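Local coordinates for protein putative L-alanine-DL-glutamate epimerase (Burkholderia xenovorans, PDB 3GO2) that probably acts as a magnesium-dependent racemase or epimerase of the mandelate racemase/muconate lactonizing enzyme family, at residues Leu11-Phe22 with Pro379-Pro389. Numbering follows the deposited sequence.
Sequences LCCDAGWRNYHF and PVEEAILAHPP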
ATOM      1  N   LEU A  11      -1.040 -34.131 -35.369  1.00 16.82           N
ATOM      2  CA  LEU A  11       0.003 -35.040 -35.825  1.00 17.46           C
ATOM      3  C   LEU A  11       1.168 -35.012 -34.857  1.00 17.37           C
ATOM      4  O   LEU A  11       1.372 -34.035 -34.140  1.00 16.85           O
ATOM      5  CB  LEU A  11       0.509 -34.649 -37.222  1.00 17.46           C
ATOM      6  CG  LEU A  11      -0.433 -34.680 -38.433  1.00 19.05           C
ATOM      7  CD1 LEU A  11      -1.626 -33.685 -38.367  1.00 21.22           C
ATOM      8  CD2 LEU A  11       0.395 -34.397 -39.701  1.00 19.03           C
ATOM      9  N   CYS A  12       1.955 -36.071 -34.849  1.00 17.83           N
ATOM     10  CA  CYS A  12       3.098 -36.170 -33.919  1.00 18.29           C
ATOM     11  C   CYS A  12       4.247 -36.918 -34.591  1.00 18.11           C
ATOM     12  O   CYS A  12       4.014 -37.852 -35.347  1.00 18.24           O
ATOM     13  CB  CYS A  12       2.626 -36.877 -32.650  1.00 19.02           C
ATOM     14  SG  CYS A  12       3.863 -37.042 -31.359  1.00 23.03           S
ATOM     15  N   CYS A  13       5.489 -36.482 -34.365  1.00 17.76           N
ATOM     16  CA  CYS A  13       6.640 -37.198 -34.882  1.00 17.93           C
ATOM     17  C   CYS A  13       7.793 -37.187 -33.901  1.00 17.86           C
ATOM     18  O   CYS A  13       7.858 -36.367 -32.967  1.00 18.08           O
ATOM     19  CB  CYS A  13       7.070 -36.621 -36.233  1.00 18.38           C
ATOM     20  SG  CYS A  13       7.869 -34.997 -36.145  1.00 18.50           S
ATOM     21  N   ASP A  14       8.715 -38.112 -34.115  1.00 17.59           N
ATOM     22  CA  ASP A  14       9.900 -38.234 -33.270  1.00 17.73           C
ATOM     23  C   ASP A  14      10.798 -37.009 -33.418  1.00 17.97           C
ATOM     24  O   ASP A  14      11.063 -36.561 -34.533  1.00 16.69           O
ATOM     25  CB  ASP A  14      10.723 -39.453 -33.714  1.00 17.95           C
ATOM     26  CG  ASP A  14      11.881 -39.712 -32.803  1.00 20.66           C
ATOM     27  OD1 ASP A  14      11.651 -39.825 -31.593  1.00 27.63           O
ATOM     28  OD2 ASP A  14      13.020 -39.764 -33.287  1.00 28.43           O
ATOM     29  N   ALA A  15      11.251 -36.483 -32.279  1.00 18.07           N
ATOM     30  CA  ALA A  15      12.276 -35.430 -32.242  1.00 18.95           C
ATOM     31  C   ALA A  15      13.452 -35.834 -31.322  1.00 20.01           C
ATOM     32  O   ALA A  15      14.100 -35.006 -30.695  1.00 19.47           O
ATOM     33  CB  ALA A  15      11.644 -34.060 -31.818  1.00 17.92           C
ATOM     34  N   GLY A  16      13.719 -37.133 -31.246  1.00 21.55           N
ATOM     35  CA  GLY A  16      14.916 -37.660 -30.589  1.00 23.25           C
ATOM     36  C   GLY A  16      14.659 -37.990 -29.141  1.00 24.04           C
ATOM     37  O   GLY A  16      14.399 -39.150 -28.801  1.00 25.45           O
ATOM     38  N   TRP A  17      14.709 -36.963 -28.287  1.00 23.46           N
ATOM     39  CA  TRP A  17      14.502 -37.101 -26.840  1.00 23.07           C
ATOM     40  C   TRP A  17      13.137 -36.578 -26.414  1.00 22.58           C
ATOM     41  O   TRP A  17      12.808 -36.520 -25.229  1.00 23.08           O
ATOM     42  CB  TRP A  17      15.608 -36.345 -26.097  1.00 23.64           C
ATOM     43  CG  TRP A  17      15.671 -34.896 -26.462  1.00 22.42           C
ATOM     44  CD1 TRP A  17      16.256 -34.357 -27.564  1.00 22.37           C
ATOM     45  CD2 TRP A  17      15.132 -33.801 -25.719  1.00 22.62           C
ATOM     46  NE1 TRP A  17      16.112 -32.997 -27.560  1.00 23.81           N
ATOM     47  CE2 TRP A  17      15.417 -32.629 -26.444  1.00 23.35           C
ATOM     48  CE3 TRP A  17      14.422 -33.699 -24.523  1.00 23.14           C
ATOM     49  CZ2 TRP A  17      15.051 -31.365 -25.991  1.00 24.07           C
ATOM     50  CZ3 TRP A  17      14.051 -32.448 -24.076  1.00 24.15           C
ATOM     51  CH2 TRP A  17      14.350 -31.298 -24.811  1.00 23.76           C
ATOM     52  N   ARG A  18      12.341 -36.194 -27.414  1.00 21.25           N
ATOM     53  CA  ARG A  18      11.016 -35.694 -27.247  1.00 19.81           C
ATOM     54  C   ARG A  18      10.315 -35.846 -28.601  1.00 18.57           C
ATOM     55  O   ARG A  18      10.925 -36.250 -29.582  1.00 17.72           O
ATOM     56  CB  ARG A  18      11.043 -34.219 -26.823  1.00 19.60           C
ATOM     57  CG  ARG A  18      11.787 -33.350 -27.814  1.00 18.41           C
ATOM     58  CD  ARG A  18      11.793 -31.880 -27.402  1.00 18.38           C
ATOM     59  NE  ARG A  18      12.611 -31.100 -28.337  1.00 19.01           N
ATOM     60  CZ  ARG A  18      12.754 -29.779 -28.291  1.00 19.38           C
ATOM     61  NH1 ARG A  18      12.146 -29.062 -27.337  1.00 20.47           N
ATOM     62  NH2 ARG A  18      13.525 -29.170 -29.192  1.00 18.84           N
ATOM     63  N   ASN A  19       9.040 -35.492 -28.650  1.00 18.79           N
ATOM     64  CA  ASN A  19       8.313 -35.473 -29.900  1.00 18.41           C
ATOM     65  C   ASN A  19       7.959 -34.058 -30.287  1.00 18.39           C
ATOM     66  O   ASN A  19       7.907 -33.162 -29.433  1.00 19.42           O
ATOM     67  CB  ASN A  19       7.028 -36.265 -29.760  1.00 19.16           C
ATOM     68  CG  ASN A  19       7.292 -37.729 -29.480  1.00 18.04           C
ATOM     69  OD1 ASN A  19       8.194 -38.318 -30.079  1.00 20.14           O
ATOM     70  ND2 ASN A  19       6.509 -38.318 -28.585  1.00 21.15           N
ATOM     71  N   TYR A  20       7.674 -33.874 -31.565  1.00 16.92           N
ATOM     72  CA  TYR A  20       7.020 -32.655 -32.021  1.00 16.45           C
ATOM     73  C   TYR A  20       5.558 -32.952 -32.231  1.00 16.27           C
ATOM     74  O   TYR A  20       5.209 -34.058 -32.600  1.00 17.29           O
ATOM     75  CB  TYR A  20       7.561 -32.198 -33.353  1.00 16.06           C
ATOM     76  CG  TYR A  20       8.975 -31.687 -33.386  1.00 15.50           C
ATOM     77  CD1 TYR A  20       9.611 -31.147 -32.261  1.00 15.22           C
ATOM     78  CD2 TYR A  20       9.660 -31.654 -34.593  1.00 17.41           C
ATOM     79  CE1 TYR A  20      10.889 -30.662 -32.339  1.00 14.76           C
ATOM     80  CE2 TYR A  20      10.931 -31.158 -34.665  1.00 17.67           C
ATOM     81  CZ  TYR A  20      11.537 -30.660 -33.541  1.00 16.16           C
ATOM     82  OH  TYR A  20      12.814 -30.151 -33.654  1.00 16.83           O
ATOM     83  N   HIS A  21       4.707 -31.953 -32.028  1.00 15.56           N
ATOM     84  CA  HIS A  21       3.294 -32.071 -32.308  1.00 14.95           C
ATOM     85  C   HIS A  21       2.809 -30.927 -33.189  1.00 14.78           C
ATOM     86  O   HIS A  21       3.329 -29.824 -33.114  1.00 14.11           O
ATOM     87  CB  HIS A  21       2.477 -32.037 -31.010  1.00 15.50           C
ATOM     88  CG  HIS A  21       2.845 -33.103 -30.029  1.00 16.73           C
ATOM     89  ND1 HIS A  21       2.048 -34.209 -29.816  1.00 20.88           N
ATOM     90  CD2 HIS A  21       3.883 -33.210 -29.165  1.00 22.19           C
ATOM     91  CE1 HIS A  21       2.592 -34.964 -28.875  1.00 21.51           C
ATOM     92  NE2 HIS A  21       3.706 -34.386 -28.467  1.00 21.63           N
ATOM     93  N   PHE A  22       1.774 -31.197 -33.976  1.00 14.15           N
ATOM     94  CA  PHE A  22       1.248 -30.223 -34.927  1.00 13.84           C
ATOM     95  C   PHE A  22      -0.248 -30.247 -34.948  1.00 14.71           C
ATOM     96  O   PHE A  22      -0.845 -31.311 -34.738  1.00 14.41           O
ATOM     97  CB  PHE A  22       1.770 -30.509 -36.354  1.00 14.60           C
ATOM     98  CG  PHE A  22       3.239 -30.641 -36.433  1.00 14.20           C
ATOM     99  CD1 PHE A  22       4.040 -29.522 -36.508  1.00 15.45           C
ATOM    100  CD2 PHE A  22       3.850 -31.883 -36.392  1.00 14.44           C
ATOM    101  CE1 PHE A  22       5.429 -29.648 -36.540  1.00 14.91           C
ATOM    102  CE2 PHE A  22       5.231 -32.007 -36.439  1.00 15.42           C
ATOM    103  CZ  PHE A  22       6.012 -30.901 -36.496  1.00 15.06           C
ATOM    104  N   PRO A 379       4.883 -28.143 -42.078  1.00 15.72           N
ATOM    105  CA  PRO A 379       5.256 -29.535 -41.856  1.00 16.18           C
ATOM    106  C   PRO A 379       4.935 -30.363 -43.089  1.00 16.02           C
ATOM    107  O   PRO A 379       4.000 -30.048 -43.826  1.00 16.83           O
ATOM    108  CB  PRO A 379       4.384 -29.962 -40.658  1.00 15.80           C
ATOM    109  CG  PRO A 379       3.985 -28.665 -40.023  1.00 15.14           C
ATOM    110  CD  PRO A 379       3.853 -27.689 -41.127  1.00 16.26           C
ATOM    111  N   VAL A 380       5.727 -31.403 -43.302  1.00 16.27           N
ATOM    112  CA  VAL A 380       5.576 -32.302 -44.452  1.00 16.68           C
ATOM    113  C   VAL A 380       5.023 -33.642 -43.970  1.00 16.78           C
ATOM    114  O   VAL A 380       5.684 -34.362 -43.228  1.00 18.04           O
ATOM    115  CB  VAL A 380       6.908 -32.484 -45.180  1.00 17.42           C
ATOM    116  CG1 VAL A 380       6.755 -33.462 -46.395  1.00 16.67           C
ATOM    117  CG2 VAL A 380       7.451 -31.091 -45.640  1.00 19.12           C
ATOM    118  N   GLU A 381       3.791 -33.960 -44.368  1.00 18.06           N
ATOM    119  CA  GLU A 381       3.116 -35.131 -43.828  1.00 18.31           C
ATOM    120  C   GLU A 381       3.836 -36.453 -44.047  1.00 18.06           C
ATOM    121  O   GLU A 381       3.889 -37.270 -43.133  1.00 17.79           O
ATOM    122  CB  GLU A 381       1.660 -35.177 -44.297  1.00 19.22           C
ATOM    123  CG  GLU A 381       0.912 -34.098 -43.568  1.00 20.51           C
ATOM    124  CD  GLU A 381      -0.313 -33.637 -44.251  1.00 24.52           C
ATOM    125  OE1 GLU A 381      -1.380 -34.055 -43.751  1.00 25.65           O
ATOM    126  OE2 GLU A 381      -0.208 -32.826 -45.227  1.00 25.65           O
ATOM    127  N   GLU A 382       4.345 -36.694 -45.250  1.00 18.51           N
ATOM    128  CA  GLU A 382       5.087 -37.933 -45.490  1.00 19.00           C
ATOM    129  C   GLU A 382       6.313 -38.040 -44.568  1.00 18.47           C
ATOM    130  O   GLU A 382       6.647 -39.132 -44.065  1.00 18.45           O
ATOM    131  CB  GLU A 382       5.502 -38.037 -46.960  1.00 20.21           C
ATOM    132  CG  GLU A 382       6.180 -39.364 -47.294  1.00 22.02           C
ATOM    133  CD  GLU A 382       6.479 -39.543 -48.758  1.00 25.15           C
ATOM    134  OE1 GLU A 382       6.288 -38.593 -49.553  1.00 23.15           O
ATOM    135  OE2 GLU A 382       6.876 -40.689 -49.108  1.00 28.74           O
ATOM    136  N   ALA A 383       6.984 -36.910 -44.345  1.00 17.23           N
ATOM    137  CA  ALA A 383       8.202 -36.902 -43.521  1.00 17.22           C
ATOM    138  C   ALA A 383       7.860 -37.132 -42.048  1.00 16.76           C
ATOM    139  O   ALA A 383       8.572 -37.845 -41.342  1.00 17.60           O
ATOM    140  CB  ALA A 383       8.972 -35.618 -43.704  1.00 16.71           C
ATOM    141  N   ILE A 384       6.746 -36.568 -41.586  1.00 16.81           N
ATOM    142  CA  ILE A 384       6.249 -36.831 -40.234  1.00 17.32           C
ATOM    143  C   ILE A 384       6.072 -38.328 -40.043  1.00 17.85           C
ATOM    144  O   ILE A 384       6.440 -38.893 -39.023  1.00 17.93           O
ATOM    145  CB  ILE A 384       4.930 -36.082 -39.980  1.00 17.36           C
ATOM    146  CG1 ILE A 384       5.243 -34.595 -39.782  1.00 17.83           C
ATOM    147  CG2 ILE A 384       4.173 -36.662 -38.779  1.00 17.84           C
ATOM    148  CD1 ILE A 384       4.034 -33.706 -39.771  1.00 19.53           C
ATOM    149  N   LEU A 385       5.516 -38.988 -41.041  1.00 18.12           N
ATOM    150  CA  LEU A 385       5.227 -40.419 -40.884  1.00 19.71           C
ATOM    151  C   LEU A 385       6.468 -41.288 -41.038  1.00 20.01           C
ATOM    152  O   LEU A 385       6.451 -42.453 -40.636  1.00 21.43           O
ATOM    153  CB  LEU A 385       4.132 -40.861 -41.843  1.00 20.84           C
ATOM    154  CG  LEU A 385       2.757 -40.274 -41.526  1.00 22.03           C
ATOM    155  CD1 LEU A 385       1.791 -40.496 -42.713  1.00 22.63           C
ATOM    156  CD2 LEU A 385       2.177 -40.787 -40.218  1.00 24.52           C
ATOM    157  N   ALA A 386       7.546 -40.737 -41.593  1.00 19.86           N
ATOM    158  CA  ALA A 386       8.824 -41.442 -41.684  1.00 20.41           C
ATOM    159  C   ALA A 386       9.571 -41.409 -40.370  1.00 20.97           C
ATOM    160  O   ALA A 386      10.593 -42.125 -40.206  1.00 21.77           O
ATOM    161  CB  ALA A 386       9.683 -40.852 -42.777  1.00 20.33           C
ATOM    162  N   HIS A 387       9.070 -40.587 -39.439  1.00 20.22           N
ATOM    163  CA  HIS A 387       9.636 -40.423 -38.090  1.00 20.56           C
ATOM    164  C   HIS A 387       8.599 -40.657 -36.987  1.00 21.21           C
ATOM    165  O   HIS A 387       8.233 -39.762 -36.198  1.00 20.20           O
ATOM    166  CB  HIS A 387      10.269 -39.028 -38.000  1.00 20.54           C
ATOM    167  CG  HIS A 387      11.453 -38.883 -38.892  1.00 19.92           C
ATOM    168  ND1 HIS A 387      12.684 -39.425 -38.582  1.00 21.23           N
ATOM    169  CD2 HIS A 387      11.582 -38.338 -40.126  1.00 19.97           C
ATOM    170  CE1 HIS A 387      13.535 -39.160 -39.558  1.00 20.36           C
ATOM    171  NE2 HIS A 387      12.891 -38.505 -40.508  1.00 21.05           N
ATOM    172  N   PRO A 388       8.081 -41.885 -36.907  1.00 22.38           N
ATOM    173  CA  PRO A 388       7.069 -42.208 -35.901  1.00 22.80           C
ATOM    174  C   PRO A 388       7.574 -41.938 -34.467  1.00 24.05           C
ATOM    175  O   PRO A 388       8.744 -42.191 -34.203  1.00 25.03           O
ATOM    176  CB  PRO A 388       6.826 -43.705 -36.132  1.00 23.51           C
ATOM    177  CG  PRO A 388       8.026 -44.186 -36.814  1.00 22.90           C
ATOM    178  CD  PRO A 388       8.494 -43.066 -37.678  1.00 22.24           C
ATOM    179  N   PRO A 389       6.717 -41.403 -33.579  1.00 25.70           N
ATOM    180  CA  PRO A 389       7.118 -41.043 -32.213  1.00 27.12           C
ATOM    181  C   PRO A 389       7.199 -42.226 -31.255  1.00 28.69           C
ATOM    182  O   PRO A 389       7.307 -43.366 -31.702  1.00 28.98           O
ATOM    183  CB  PRO A 389       6.023 -40.091 -31.770  1.00 27.40           C
ATOM    184  CG  PRO A 389       4.833 -40.462 -32.520  1.00 27.61           C
ATOM    185  CD  PRO A 389       5.320 -41.029 -33.838  1.00 25.59           C
TER
HETATM  186  O   HOH W   1       4.661 -39.866 -37.101  1.00 18.21           O
HETATM  187  O   HOH W   2      13.086 -40.591 -36.061  1.00 27.66           O
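Ile384 reaches from the helix 381-386 onto the edge of the hairpin with both branches. Its CD1 lies 3.7 Å from Leu11 CD2, the side chains crossing at about a right angle, and 3.8 Å from Phe22 CD2, approached obliquely. CG2, anti to the backbone N, packs against Cys12 O and Cys13 CB. Pro379 CB lies nearly over one face of the Phe22 ring, displaced toward the rim and 4.3 Å from the centroid, a CH-pi contact; Pro379 CG comes nearest, 3.6 Å from Phe22 CD1, while Cys13 SG meets the ring edge in plane.

Beyond the helix, a backbone hydrogen bond joins residues 387-389 to strand 11-14: Asp14 N donates to His387 O over 2.7 Å, nearly straight (174°), the donor tilted out of the carbonyl plane. One water donates to both Cys12 O and Ile384 O; another donates to Asp14 OD2 and lies in plane at the His387 ring edge, 2.8 Å from ND1. Pro389 lies across Asn19, CB 3.3 Å from OD1, and its CG touches Cys12 SG, which the torsion anti to N (chi1 -178°) places over a face of the His21 ring.

The axes of helix 381-386 and strand 11-14 approach to 7.4 Å at 52°. Strand 5-14 is an outer strand of the three-stranded antiparallel sheet within this chain. As in the enolase superfamily, the chain end returns after the barrel onto the N-terminal capping domain, away from the metal and ligand sites. Helix 352-355 borders it through Leu355 against Cys13 and Glu354 hydrogen-bonded to His387 NE2; strand 32-37 contributes Trp34 against Leu11 and Pro379.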